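Local coordinates for cycloserine biosynthesis protein DcsG (Streptomyces lavendulae, PDB 6JIL), which catalyses the ATP-dependent cyclisation of O-ureido-D-serine to the antibiotic D-cycloserine, as a magnesium-dependent ATP-grasp ligase, at residues 184-194 against 249-259; 196-205 against 215-225. All coordinates share one frame; numbering follows the deposited sequence.

How the interactions relate
Following the chain from its N terminus, of the four strands that make these contacts, 186-192 comes first and turns straight into strand 195-202, its antiparallel neighbour. Interaction 2 then closes a short loop, because 215-225 folds back on 196-205 after nine residues. Helix 227-244 follows. Only then does 249-259 return to pair with 184-194, so interaction 1 closes the longer loop and interaction 2 falls wholly within it. The two contacts meet where strands 186-192 and 195-202 pair. Together they build four strands of one antiparallel sheet, in the order 220-223, 195-202, 186-192, 252-259, within the ATP-grasp region. Both touch ADP, interaction 1 through Glu-186 and interaction 2 through Met-205.

Interaction 1: 184-194 against 249-259; sequences HGETDLTFFDG and PLVCGRVDLVR. With ADP (adenosine-5'-diphosphate), chain G.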
loop_
_atom_site.group_PDB
_atom_site.type_symbol
_atom_site.label_atom_id
_atom_site.label_comp_id
_atom_site.label_asym_id
_atom_site.label_seq_id
_atom_site.Cartn_x
_atom_site.Cartn_y
_atom_site.Cartn_z
ATOM N N HIS A 184 1.246 -14.978 13.652
ATOM C CA HIS A 184 1.431 -15.364 12.258
ATOM C C HIS A 184 1.704 -14.201 11.319
ATOM O O HIS A 184 1.730 -14.370 10.102
ATOM C CB HIS A 184 0.208 -16.135 11.779
ATOM C CG HIS A 184 -0.035 -17.393 12.548
ATOM N ND1 HIS A 184 -1.236 -17.673 13.162
ATOM C CD2 HIS A 184 0.783 -18.434 12.828
ATOM C CE1 HIS A 184 -1.148 -18.833 13.790
ATOM N NE2 HIS A 184 0.066 -19.314 13.604
ATOM N N GLY A 185 1.911 -13.020 11.888
ATOM C CA GLY A 185 2.177 -11.855 11.070
ATOM C C GLY A 185 1.199 -11.717 9.919
ATOM O O GLY A 185 -0.009 -11.859 10.104
ATOM N N GLU A 186 1.728 -11.451 8.727
ATOM C CA GLU A 186 0.899 -11.275 7.539
ATOM C C GLU A 186 1.647 -11.802 6.317
ATOM O O GLU A 186 2.856 -12.020 6.373
ATOM C CB GLU A 186 0.592 -9.786 7.342
ATOM C CG GLU A 186 1.719 -9.028 6.660
ATOM C CD GLU A 186 1.619 -7.527 6.817
ATOM O OE1 GLU A 186 2.002 -6.809 5.873
ATOM O OE2 GLU A 186 1.180 -7.063 7.888
ATOM N N THR A 187 0.929 -11.998 5.216
ATOM C CA THR A 187 1.553 -12.477 3.988
ATOM C C THR A 187 1.309 -11.447 2.889
ATOM O O THR A 187 0.166 -11.073 2.617
ATOM C CB THR A 187 0.981 -13.845 3.565
ATOM O OG1 THR A 187 1.120 -14.773 4.650
ATOM C CG2 THR A 187 1.735 -14.389 2.359
ATOM N N ASP A 188 2.396 -10.985 2.274
ATOM C CA ASP A 188 2.337 -9.982 1.216
ATOM C C ASP A 188 2.633 -10.600 -0.152
ATOM O O ASP A 188 3.764 -11.013 -0.419
ATOM C CB ASP A 188 3.342 -8.860 1.511
ATOM C CG ASP A 188 3.000 -8.078 2.785
ATOM O OD1 ASP A 188 2.111 -8.518 3.548
ATOM O OD2 ASP A 188 3.628 -7.022 3.022
ATOM N N LEU A 189 1.616 -10.654 -1.015
ATOM C CA LEU A 189 1.761 -11.238 -2.346
ATOM C C LEU A 189 1.988 -10.187 -3.431
ATOM O O LEU A 189 1.311 -9.161 -3.475
ATOM C CB LEU A 189 0.524 -12.067 -2.710
ATOM C CG LEU A 189 0.161 -13.319 -1.901
ATOM C CD1 LEU A 189 -0.307 -12.932 -0.505
ATOM C CD2 LEU A 189 -0.942 -14.086 -2.633
ATOM N N THR A 190 2.937 -10.458 -4.317
ATOM C CA THR A 190 3.250 -9.544 -5.401
ATOM C C THR A 190 2.760 -10.107 -6.729
ATOM O O THR A 190 2.983 -11.276 -7.040
ATOM C CB THR A 190 4.751 -9.300 -5.473
ATOM O OG1 THR A 190 5.158 -8.584 -4.303
ATOM C CG2 THR A 190 5.108 -8.503 -6.703
ATOM N N PHE A 191 2.081 -9.264 -7.503
ATOM C CA PHE A 191 1.545 -9.659 -8.798
ATOM C C PHE A 191 2.053 -8.770 -9.919
ATOM O O PHE A 191 2.309 -7.581 -9.718
ATOM C CB PHE A 191 0.019 -9.581 -8.802
ATOM C CG PHE A 191 -0.658 -10.707 -8.083
ATOM C CD1 PHE A 191 -0.540 -10.849 -6.710
ATOM C CD2 PHE A 191 -1.469 -11.599 -8.785
ATOM C CE1 PHE A 191 -1.227 -11.861 -6.039
ATOM C CE2 PHE A 191 -2.159 -12.615 -8.124
ATOM C CZ PHE A 191 -2.040 -12.744 -6.750
ATOM N N PHE A 192 2.182 -9.358 -11.104
ATOM C CA PHE A 192 2.618 -8.628 -12.285
ATOM C C PHE A 192 1.659 -8.945 -13.420
ATOM O O PHE A 192 1.542 -10.091 -13.846
ATOM C CB PHE A 192 4.051 -9.011 -12.636
ATOM C CG PHE A 192 5.056 -8.536 -11.622
ATOM C CD1 PHE A 192 5.872 -9.437 -10.948
ATOM C CD2 PHE A 192 5.174 -7.183 -11.330
ATOM C CE1 PHE A 192 6.790 -9.000 -10.003
ATOM C CE2 PHE A 192 6.090 -6.736 -10.384
ATOM C CZ PHE A 192 6.901 -7.648 -9.720
ATOM N N ASP A 193 0.952 -7.917 -13.882
ATOM C CA ASP A 193 -0.036 -8.056 -14.949
ATOM C C ASP A 193 -1.113 -9.094 -14.641
ATOM O O ASP A 193 -1.517 -9.865 -15.513
ATOM C CB ASP A 193 0.636 -8.394 -16.281
ATOM C CG ASP A 193 1.026 -7.157 -17.059
ATOM O OD1 ASP A 193 0.564 -6.063 -16.672
ATOM O OD2 ASP A 193 1.777 -7.269 -18.055
ATOM N N GLY A 194 -1.574 -9.102 -13.396
ATOM C CA GLY A 194 -2.608 -10.030 -12.987
ATOM C C GLY A 194 -2.109 -11.438 -12.726
ATOM O O GLY A 194 -2.914 -12.356 -12.571
ATOM N N PRO A 249 -4.395 -4.928 -16.931
ATOM C CA PRO A 249 -4.214 -5.380 -15.550
ATOM C C PRO A 249 -3.260 -4.389 -14.884
ATOM O O PRO A 249 -2.703 -3.511 -15.543
ATOM C CB PRO A 249 -3.555 -6.750 -15.709
ATOM C CG PRO A 249 -3.906 -7.164 -17.120
ATOM C CD PRO A 249 -3.802 -5.885 -17.879
ATOM N N LEU A 250 -3.071 -4.510 -13.582
ATOM C CA LEU A 250 -2.142 -3.616 -12.925
ATOM C C LEU A 250 -0.741 -4.140 -13.254
ATOM O O LEU A 250 -0.472 -5.333 -13.119
ATOM C CB LEU A 250 -2.405 -3.616 -11.420
ATOM C CG LEU A 250 -3.738 -2.942 -11.088
ATOM C CD1 LEU A 250 -4.366 -3.590 -9.873
ATOM C CD2 LEU A 250 -3.509 -1.449 -10.877
ATOM N N VAL A 251 0.137 -3.259 -13.723
ATOM C CA VAL A 251 1.495 -3.673 -14.062
ATOM C C VAL A 251 2.065 -4.435 -12.878
ATOM O O VAL A 251 2.705 -5.475 -13.035
ATOM C CB VAL A 251 2.416 -2.461 -14.369
ATOM C CG1 VAL A 251 1.944 -1.755 -15.613
ATOM C CG2 VAL A 251 2.419 -1.492 -13.192
ATOM N N CYS A 252 1.821 -3.910 -11.683
ATOM C CA CYS A 252 2.305 -4.545 -10.471
ATOM C C CYS A 252 1.413 -4.136 -9.318
ATOM O O CYS A 252 0.708 -3.128 -9.391
ATOM C CB CYS A 252 3.745 -4.120 -10.170
ATOM S SG CYS A 252 3.902 -2.427 -9.577
ATOM N N GLY A 253 1.448 -4.929 -8.255
ATOM C CA GLY A 253 0.646 -4.628 -7.091
ATOM C C GLY A 253 1.004 -5.593 -5.991
ATOM O O GLY A 253 1.560 -6.653 -6.247
ATOM N N ARG A 254 0.705 -5.217 -4.760
ATOM C CA ARG A 254 0.978 -6.076 -3.630
ATOM C C ARG A 254 -0.291 -6.099 -2.801
ATOM O O ARG A 254 -0.883 -5.051 -2.531
ATOM C CB ARG A 254 2.138 -5.531 -2.790
ATOM C CG ARG A 254 2.754 -6.586 -1.870
ATOM C CD ARG A 254 3.825 -6.021 -0.928
ATOM N NE ARG A 254 3.242 -5.272 0.175
ATOM C CZ ARG A 254 3.330 -3.952 0.317
ATOM N NH1 ARG A 254 3.989 -3.227 -0.578
ATOM N NH2 ARG A 254 2.748 -3.355 1.349
ATOM N N VAL A 255 -0.714 -7.294 -2.413
ATOM C CA VAL A 255 -1.908 -7.457 -1.610
ATOM C C VAL A 255 -1.477 -8.100 -0.309
ATOM O O VAL A 255 -0.938 -9.205 -0.316
ATOM C CB VAL A 255 -2.922 -8.364 -2.316
ATOM C CG1 VAL A 255 -4.195 -8.459 -1.500
ATOM C CG2 VAL A 255 -3.214 -7.820 -3.704
ATOM N N ASP A 256 -1.697 -7.404 0.806
ATOM C CA ASP A 256 -1.311 -7.934 2.108
ATOM C C ASP A 256 -2.495 -8.616 2.797
ATOM O O ASP A 256 -3.567 -8.022 2.971
ATOM C CB ASP A 256 -0.732 -6.815 2.977
ATOM C CG ASP A 256 0.393 -6.056 2.271
ATOM O OD1 ASP A 256 1.174 -6.683 1.513
ATOM O OD2 ASP A 256 0.503 -4.829 2.478
ATOM N N LEU A 257 -2.283 -9.871 3.184
ATOM C CA LEU A 257 -3.314 -10.688 3.818
ATOM C C LEU A 257 -3.038 -11.068 5.256
ATOM O O LEU A 257 -1.891 -11.253 5.648
ATOM C CB LEU A 257 -3.496 -11.984 3.028
ATOM C CG LEU A 257 -4.336 -11.997 1.754
ATOM C CD1 LEU A 257 -4.229 -10.682 1.028
ATOM C CD2 LEU A 257 -3.878 -13.166 0.888
ATOM N N VAL A 258 -4.109 -11.195 6.033
ATOM C CA VAL A 258 -4.019 -11.616 7.425
ATOM C C VAL A 258 -5.025 -12.743 7.621
ATOM O O VAL A 258 -5.981 -12.865 6.856
ATOM C CB VAL A 258 -4.314 -10.457 8.418
ATOM C CG1 VAL A 258 -3.204 -9.418 8.337
ATOM C CG2 VAL A 258 -5.669 -9.826 8.125
ATOM N N ARG A 259 -4.802 -13.571 8.636
ATOM C CA ARG A 259 -5.674 -14.711 8.920
ATOM C C ARG A 259 -6.804 -14.367 9.878
ATOM O O ARG A 259 -6.563 -13.901 10.985
ATOM C CB ARG A 259 -4.856 -15.866 9.521
ATOM C CG ARG A 259 -3.621 -16.255 8.717
ATOM C CD ARG A 259 -2.773 -17.340 9.405
ATOM N NE ARG A 259 -3.370 -18.675 9.350
ATOM C CZ ARG A 259 -4.257 -19.147 10.221
ATOM N NH1 ARG A 259 -4.668 -18.400 11.238
ATOM N NH2 ARG A 259 -4.742 -20.371 10.072
HETATM P PB ADP G . 0.750 0.721 6.407
HETATM O O1B ADP G . 1.692 -0.588 6.364
HETATM O O2B ADP G . 0.401 1.153 4.985
HETATM O O3B ADP G . 1.518 1.858 7.116
HETATM P PA ADP G . -0.919 -1.117 7.591
HETATM O O1A ADP G . -2.332 -1.415 7.363
HETATM O O2A ADP G . -0.060 -2.120 6.707
HETATM O O3A ADP G . -0.655 0.446 7.198
HETATM O "O5'" ADP G . -0.616 -1.296 9.161
HETATM C "C5'" ADP G . 0.794 -1.385 9.370
HETATM C "C4'" ADP G . 1.077 -2.585 10.284
HETATM O "O4'" ADP G . 0.269 -2.498 11.479
HETATM C "C3'" ADP G . 0.722 -3.897 9.595
HETATM O "O3'" ADP G . 1.823 -4.425 8.864
HETATM C "C2'" ADP G . 0.285 -4.791 10.758
HETATM O "O2'" ADP G . 1.390 -5.504 11.323
HETATM C "C1'" ADP G . -0.347 -3.794 11.756
HETATM N N9 ADP G . -1.828 -3.734 11.605
HETATM C C8 ADP G . -2.565 -2.719 11.044
HETATM N N7 ADP G . -3.837 -2.974 11.130
HETATM C C5 ADP G . -4.014 -4.161 11.743
HETATM C C6 ADP G . -5.136 -4.836 12.296
HETATM N N6 ADP G . -6.425 -4.378 12.061
HETATM N N1 ADP G . -4.923 -5.918 13.069
HETATM C C2 ADP G . -3.694 -6.367 13.330
HETATM N N3 ADP G . -2.613 -5.763 12.840
HETATM C C4 ADP G . -2.720 -4.675 12.055
HETATM O O HOH W 1 -1.862 -14.391 6.071
HETATM O O HOH W 2 -0.858 -6.997 -11.175
#
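Thr-187, Leu-189 and Phe-191 pair with Leu-257, Val-255 and Gly-253 as antiparallel hydrogen-bonded pairs. Thr-187 N gives a bond of 2.9 Å to Leu-257 O, and Leu-257 N returns one of 2.8 Å to Thr-187 O. Past the end of strand 186-192, Asp-193 N reaches Val-251 O at 3.1 Å.

The charged contacts lie on the face of Asp-188, Arg-254 and Asp-256, which form a salt-bridge network. The chain of Arg-254 bends at chi3 (76°), and its guanidinium lies alongside Asp-256, two residues further on in the strand. Its NH2 meets the syn lone pair of Asp-256 OD2 at 2.9 Å. Its NE makes a weak salt bridge of 3.4 Å to Asp-188 OD2. Arg-254 is an inferred active-site residue, and its NH1 also binds Ser-276 O and Glu-271. Glu-186 OE2 accepts a hydrogen bond of 2.9 Å from ADP O3', one of those to the ribose.

On the face of Leu-189 and Leu-257, Leu-189 CD1 meets Leu-257 CD2 at 3.8 Å, the side chains crossing at about a right angle. On the face of Arg-254, Phe-192 CE2 lies 3.5 Å from Cys-252 CB.

This strand pair is central to the antiparallel ATP-grasp sheet, beside the ADP and magnesium site. Strand 195-202 flanks 186-192, and strand 265-271, with magnesium ligands Glu-269 and Glu-271, flanks 252-259. Helix 227-244 packs on Thr-187 and Phe-191, and helix 285-296 on Phe-192 and Cys-252.

Interaction 2: 196-205 against 215-225; sequences YSHAIHKGAM and PTLDFRQARDA. With ADP (adenosine-5'-diphosphate), chain G; TLA (L(+)-tartaric acid), chain F.
Arg-220, an inferred active-site residue, crosses Ile-200 at a slant on its way to a tartrate, probably from the crystallisation liquor. Its CB, CG and CD all lie against Ile-200 CD1, CB at 3.7 Å. The chain is extended from CG to NE (chi2 -175°, chi3 -172°), which carries the guanidinium past Ile-200. NE and NH2 then grip Pro-215 O side-on, NH2 at 2.6 Å, with the oxygen in the guanidinium plane. These two hydrogen bonds to one carbonyl oxygen fix the rotation of the group. CZ sits beside the tartrate carboxylate. NH2 also binds tartrate O41 at 2.7 Å, while NH1 goes to Ser-276 and Asn-278. Lys-202 NZ holds tartrate O4 at 2.8 Å, so the two basic groups share one carboxylate, whose O4 lies over a face of the Arg-220 guanidinium.

Elsewhere, CE of Met-205, a selenomethionine, touches Phe-219 CD2 at 3.4 Å. SE stands further off above the ring, 4.9 Å from its centroid, a Met-aromatic contact. Met-205 N donates to ADP O2'. The Arg-223 guanidinium lies with one face against His-201, planes 24° apart. His-201 N bonds Gln-221 O at 2.8 Å.

Strand 220-223 edges the five-stranded sheet. Strand 186-192 lies across 195-202 from it, and helix 227-244 touches Tyr-196 and Ala-225.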
loop_
_atom_site.group_PDB
_atom_site.type_symbol
_atom_site.label_atom_id
_atom_site.label_comp_id
_atom_site.label_asym_id
_atom_site.label_seq_id
_atom_site.Cartn_x
_atom_site.Cartn_y
_atom_site.Cartn_z
ATOM N N TYR A 196 0.366 -13.982 -10.333
ATOM C CA TYR A 196 1.094 -14.143 -9.086
ATOM C C TYR A 196 2.572 -14.392 -9.353
ATOM O O TYR A 196 2.929 -15.245 -10.167
ATOM C CB TYR A 196 0.520 -15.317 -8.286
ATOM C CG TYR A 196 1.345 -15.683 -7.077
ATOM C CD1 TYR A 196 1.359 -14.871 -5.943
ATOM C CD2 TYR A 196 2.139 -16.827 -7.077
ATOM C CE1 TYR A 196 2.144 -15.191 -4.838
ATOM C CE2 TYR A 196 2.935 -17.157 -5.975
ATOM C CZ TYR A 196 2.928 -16.335 -4.862
ATOM O OH TYR A 196 3.704 -16.658 -3.781
ATOM N N SER A 197 3.431 -13.650 -8.663
ATOM C CA SER A 197 4.866 -13.827 -8.835
ATOM C C SER A 197 5.507 -14.440 -7.603
ATOM O O SER A 197 6.178 -15.460 -7.688
ATOM C CB SER A 197 5.546 -12.491 -9.131
ATOM O OG SER A 197 6.952 -12.654 -9.231
ATOM N N HIS A 198 5.291 -13.818 -6.452
ATOM C CA HIS A 198 5.895 -14.302 -5.222
ATOM C C HIS A 198 5.310 -13.583 -4.018
ATOM O O HIS A 198 4.539 -12.625 -4.156
ATOM C CB HIS A 198 7.391 -14.032 -5.253
ATOM C CG HIS A 198 7.724 -12.579 -5.400
ATOM N ND1 HIS A 198 7.740 -11.937 -6.621
ATOM C CD2 HIS A 198 8.002 -11.631 -4.472
ATOM C CE1 HIS A 198 8.012 -10.657 -6.439
ATOM N NE2 HIS A 198 8.174 -10.446 -5.145
ATOM N N ALA A 199 5.705 -14.040 -2.834
ATOM C CA ALA A 199 5.227 -13.450 -1.599
ATOM C C ALA A 199 6.267 -13.550 -0.495
ATOM O O ALA A 199 7.298 -14.215 -0.639
ATOM C CB ALA A 199 3.939 -14.138 -1.163
ATOM N N ILE A 200 5.996 -12.865 0.608
ATOM C CA ILE A 200 6.880 -12.899 1.756
ATOM C C ILE A 200 6.020 -12.893 3.004
ATOM O O ILE A 200 4.818 -12.645 2.957
ATOM C CB ILE A 200 7.799 -11.655 1.844
ATOM C CG1 ILE A 200 6.986 -10.443 2.312
ATOM C CG2 ILE A 200 8.448 -11.381 0.496
ATOM C CD1 ILE A 200 7.818 -9.213 2.630
ATOM N N HIS A 201 6.654 -13.189 4.124
ATOM C CA HIS A 201 5.982 -13.142 5.392
ATOM C C HIS A 201 6.572 -11.893 6.042
ATOM O O HIS A 201 7.767 -11.614 5.898
ATOM C CB HIS A 201 6.285 -14.385 6.229
ATOM C CG HIS A 201 5.957 -14.217 7.676
ATOM N ND1 HIS A 201 6.897 -13.850 8.612
ATOM C CD2 HIS A 201 4.776 -14.286 8.334
ATOM C CE1 HIS A 201 6.310 -13.697 9.786
ATOM N NE2 HIS A 201 5.023 -13.955 9.644
ATOM N N LYS A 202 5.725 -11.118 6.706
ATOM C CA LYS A 202 6.174 -9.914 7.381
ATOM C C LYS A 202 5.681 -10.024 8.817
ATOM O O LYS A 202 4.492 -10.249 9.052
ATOM C CB LYS A 202 5.584 -8.668 6.712
ATOM C CG LYS A 202 6.023 -7.368 7.368
ATOM C CD LYS A 202 5.215 -6.170 6.880
ATOM C CE LYS A 202 5.452 -5.891 5.402
ATOM N NZ LYS A 202 4.707 -4.689 4.945
ATOM N N GLY A 203 6.592 -9.876 9.776
ATOM C CA GLY A 203 6.207 -9.978 11.172
ATOM C C GLY A 203 5.243 -8.890 11.601
ATOM O O GLY A 203 5.033 -7.918 10.878
ATOM N N ALA A 204 4.650 -9.060 12.781
ATOM C CA ALA A 204 3.715 -8.077 13.315
ATOM C C ALA A 204 4.472 -6.765 13.507
ATOM O O ALA A 204 5.670 -6.774 13.758
ATOM C CB ALA A 204 3.146 -8.569 14.642
HETATM N N MSE A 205 3.776 -5.639 13.388
HETATM C CA MSE A 205 4.413 -4.331 13.540
HETATM C C MSE A 205 4.023 -3.624 14.837
HETATM O O MSE A 205 4.793 -2.836 15.389
HETATM C CB MSE A 205 4.044 -3.438 12.355
HETATM C CG MSE A 205 4.582 -3.914 11.015
HETATM SE SE MSE A 205 6.502 -3.700 10.875
HETATM C CE MSE A 205 7.055 -5.554 10.866
ATOM N N PRO A 215 8.617 -2.143 8.876
ATOM C CA PRO A 215 8.986 -3.325 8.081
ATOM C C PRO A 215 10.360 -3.372 7.420
ATOM O O PRO A 215 10.467 -3.342 6.197
ATOM C CB PRO A 215 7.860 -3.404 7.060
ATOM C CG PRO A 215 7.572 -1.977 6.808
ATOM C CD PRO A 215 7.533 -1.404 8.208
ATOM N N THR A 216 11.406 -3.465 8.234
ATOM C CA THR A 216 12.769 -3.544 7.726
ATOM C C THR A 216 13.056 -4.973 7.248
ATOM O O THR A 216 12.292 -5.891 7.536
ATOM C CB THR A 216 13.772 -3.144 8.818
ATOM O OG1 THR A 216 13.369 -3.723 10.067
ATOM C CG2 THR A 216 13.826 -1.631 8.958
ATOM N N LEU A 217 14.157 -5.161 6.527
ATOM C CA LEU A 217 14.515 -6.482 5.998
ATOM C C LEU A 217 14.471 -7.642 6.987
ATOM O O LEU A 217 14.075 -8.747 6.625
ATOM C CB LEU A 217 15.899 -6.436 5.338
ATOM C CG LEU A 217 15.897 -5.668 4.017
ATOM C CD1 LEU A 217 17.297 -5.623 3.422
ATOM C CD2 LEU A 217 14.924 -6.347 3.064
ATOM N N ASP A 218 14.876 -7.407 8.228
ATOM C CA ASP A 218 14.853 -8.481 9.210
ATOM C C ASP A 218 13.425 -8.905 9.559
ATOM O O ASP A 218 13.201 -9.965 10.148
ATOM C CB ASP A 218 15.630 -8.066 10.462
ATOM C CG ASP A 218 15.177 -6.738 11.021
ATOM O OD1 ASP A 218 14.970 -5.790 10.235
ATOM O OD2 ASP A 218 15.044 -6.640 12.255
ATOM N N PHE A 219 12.453 -8.086 9.177
ATOM C CA PHE A 219 11.059 -8.416 9.445
ATOM C C PHE A 219 10.436 -9.158 8.268
ATOM O O PHE A 219 9.249 -9.485 8.299
ATOM C CB PHE A 219 10.236 -7.153 9.724
ATOM C CG PHE A 219 10.410 -6.601 11.111
ATOM C CD1 PHE A 219 11.242 -5.515 11.344
ATOM C CD2 PHE A 219 9.727 -7.158 12.182
ATOM C CE1 PHE A 219 11.387 -4.989 12.628
ATOM C CE2 PHE A 219 9.868 -6.641 13.471
ATOM C CZ PHE A 219 10.699 -5.553 13.693
ATOM N N ARG A 220 11.233 -9.427 7.236
ATOM C CA ARG A 220 10.721 -10.118 6.051
ATOM C C ARG A 220 11.450 -11.408 5.700
ATOM O O ARG A 220 12.620 -11.583 6.025
ATOM C CB ARG A 220 10.787 -9.195 4.838
ATOM C CG ARG A 220 10.399 -7.767 5.132
ATOM C CD ARG A 220 10.379 -6.942 3.869
ATOM N NE ARG A 220 10.187 -5.536 4.183
ATOM C CZ ARG A 220 9.633 -4.656 3.362
ATOM N NH1 ARG A 220 9.205 -5.040 2.169
ATOM N NH2 ARG A 220 9.519 -3.389 3.732
ATOM N N GLN A 221 10.742 -12.304 5.022
ATOM C CA GLN A 221 11.311 -13.563 4.575
ATOM C C GLN A 221 10.436 -14.213 3.513
ATOM O O GLN A 221 9.206 -14.191 3.611
ATOM C CB GLN A 221 11.531 -14.520 5.751
ATOM C CG GLN A 221 10.356 -14.736 6.653
ATOM C CD GLN A 221 10.682 -15.708 7.769
ATOM O OE1 GLN A 221 11.644 -15.512 8.517
ATOM N NE2 GLN A 221 9.884 -16.768 7.888
ATOM N N ALA A 222 11.086 -14.763 2.489
ATOM C CA ALA A 222 10.399 -15.423 1.381
ATOM C C ALA A 222 9.317 -16.385 1.868
ATOM O O ALA A 222 9.523 -17.152 2.802
ATOM C CB ALA A 222 11.408 -16.172 0.511
ATOM N N ARG A 223 8.161 -16.334 1.221
ATOM C CA ARG A 223 7.045 -17.191 1.587
ATOM C C ARG A 223 6.327 -17.655 0.329
ATOM O O ARG A 223 6.316 -16.968 -0.688
ATOM C CB ARG A 223 6.062 -16.416 2.461
ATOM C CG ARG A 223 5.069 -17.272 3.220
ATOM C CD ARG A 223 5.682 -17.772 4.521
ATOM N NE ARG A 223 4.726 -17.700 5.623
ATOM C CZ ARG A 223 5.054 -17.819 6.908
ATOM N NH1 ARG A 223 6.322 -18.016 7.257
ATOM N NH2 ARG A 223 4.119 -17.731 7.845
ATOM N N ASP A 224 5.726 -18.827 0.394
ATOM C CA ASP A 224 4.985 -19.329 -0.749
ATOM C C ASP A 224 3.514 -19.247 -0.376
ATOM O O ASP A 224 3.039 -20.010 0.467
ATOM C CB ASP A 224 5.387 -20.767 -1.038
ATOM C CG ASP A 224 5.628 -21.005 -2.502
ATOM O OD1 ASP A 224 4.633 -21.158 -3.246
ATOM O OD2 ASP A 224 6.813 -21.017 -2.911
ATOM N N ALA A 225 2.800 -18.306 -0.982
ATOM C CA ALA A 225 1.382 -18.115 -0.683
ATOM C C ALA A 225 0.575 -19.316 -1.148
ATOM O O ALA A 225 0.824 -19.849 -2.231
ATOM C CB ALA A 225 0.870 -16.847 -1.358
HETATM P PB ADP G . 0.750 0.721 6.407
HETATM O O1B ADP G . 1.692 -0.588 6.364
HETATM O O2B ADP G . 0.401 1.153 4.985
HETATM O O3B ADP G . 1.518 1.858 7.116
HETATM P PA ADP G . -0.919 -1.117 7.591
HETATM O O1A ADP G . -2.332 -1.415 7.363
HETATM O O2A ADP G . -0.060 -2.120 6.707
HETATM O O3A ADP G . -0.655 0.446 7.198
HETATM O "O5'" ADP G . -0.616 -1.296 9.161
HETATM C "C5'" ADP G . 0.794 -1.385 9.370
HETATM C "C4'" ADP G . 1.077 -2.585 10.284
HETATM O "O4'" ADP G . 0.269 -2.498 11.479
HETATM C "C3'" ADP G . 0.722 -3.897 9.595
HETATM O "O3'" ADP G . 1.823 -4.425 8.864
HETATM C "C2'" ADP G . 0.285 -4.791 10.758
HETATM O "O2'" ADP G . 1.390 -5.504 11.323
HETATM C "C1'" ADP G . -0.347 -3.794 11.756
HETATM N N9 ADP G . -1.828 -3.734 11.605
HETATM C C8 ADP G . -2.565 -2.719 11.044
HETATM N N7 ADP G . -3.837 -2.974 11.130
HETATM C C5 ADP G . -4.014 -4.161 11.743
HETATM C C6 ADP G . -5.136 -4.836 12.296
HETATM N N6 ADP G . -6.425 -4.378 12.061
HETATM N N1 ADP G . -4.923 -5.918 13.069
HETATM C C2 ADP G . -3.694 -6.367 13.330
HETATM N N3 ADP G . -2.613 -5.763 12.840
HETATM C C4 ADP G . -2.720 -4.675 12.055
HETATM O O1 TLA F . 3.027 -1.527 4.157
HETATM O O11 TLA F . 3.183 0.655 3.827
HETATM C C1 TLA F . 3.725 -0.571 3.938
HETATM C C2 TLA F . 5.202 -0.768 3.782
HETATM O O2 TLA F . 5.896 0.472 3.884
HETATM C C3 TLA F . 5.474 -1.428 2.432
HETATM O O3 TLA F . 5.725 -0.439 1.425
HETATM C C4 TLA F . 6.654 -2.344 2.587
HETATM O O4 TLA F . 6.461 -3.600 3.014
HETATM O O41 TLA F . 7.774 -1.945 2.340
HETATM O O HOH W 3 7.558 -16.903 -2.867
#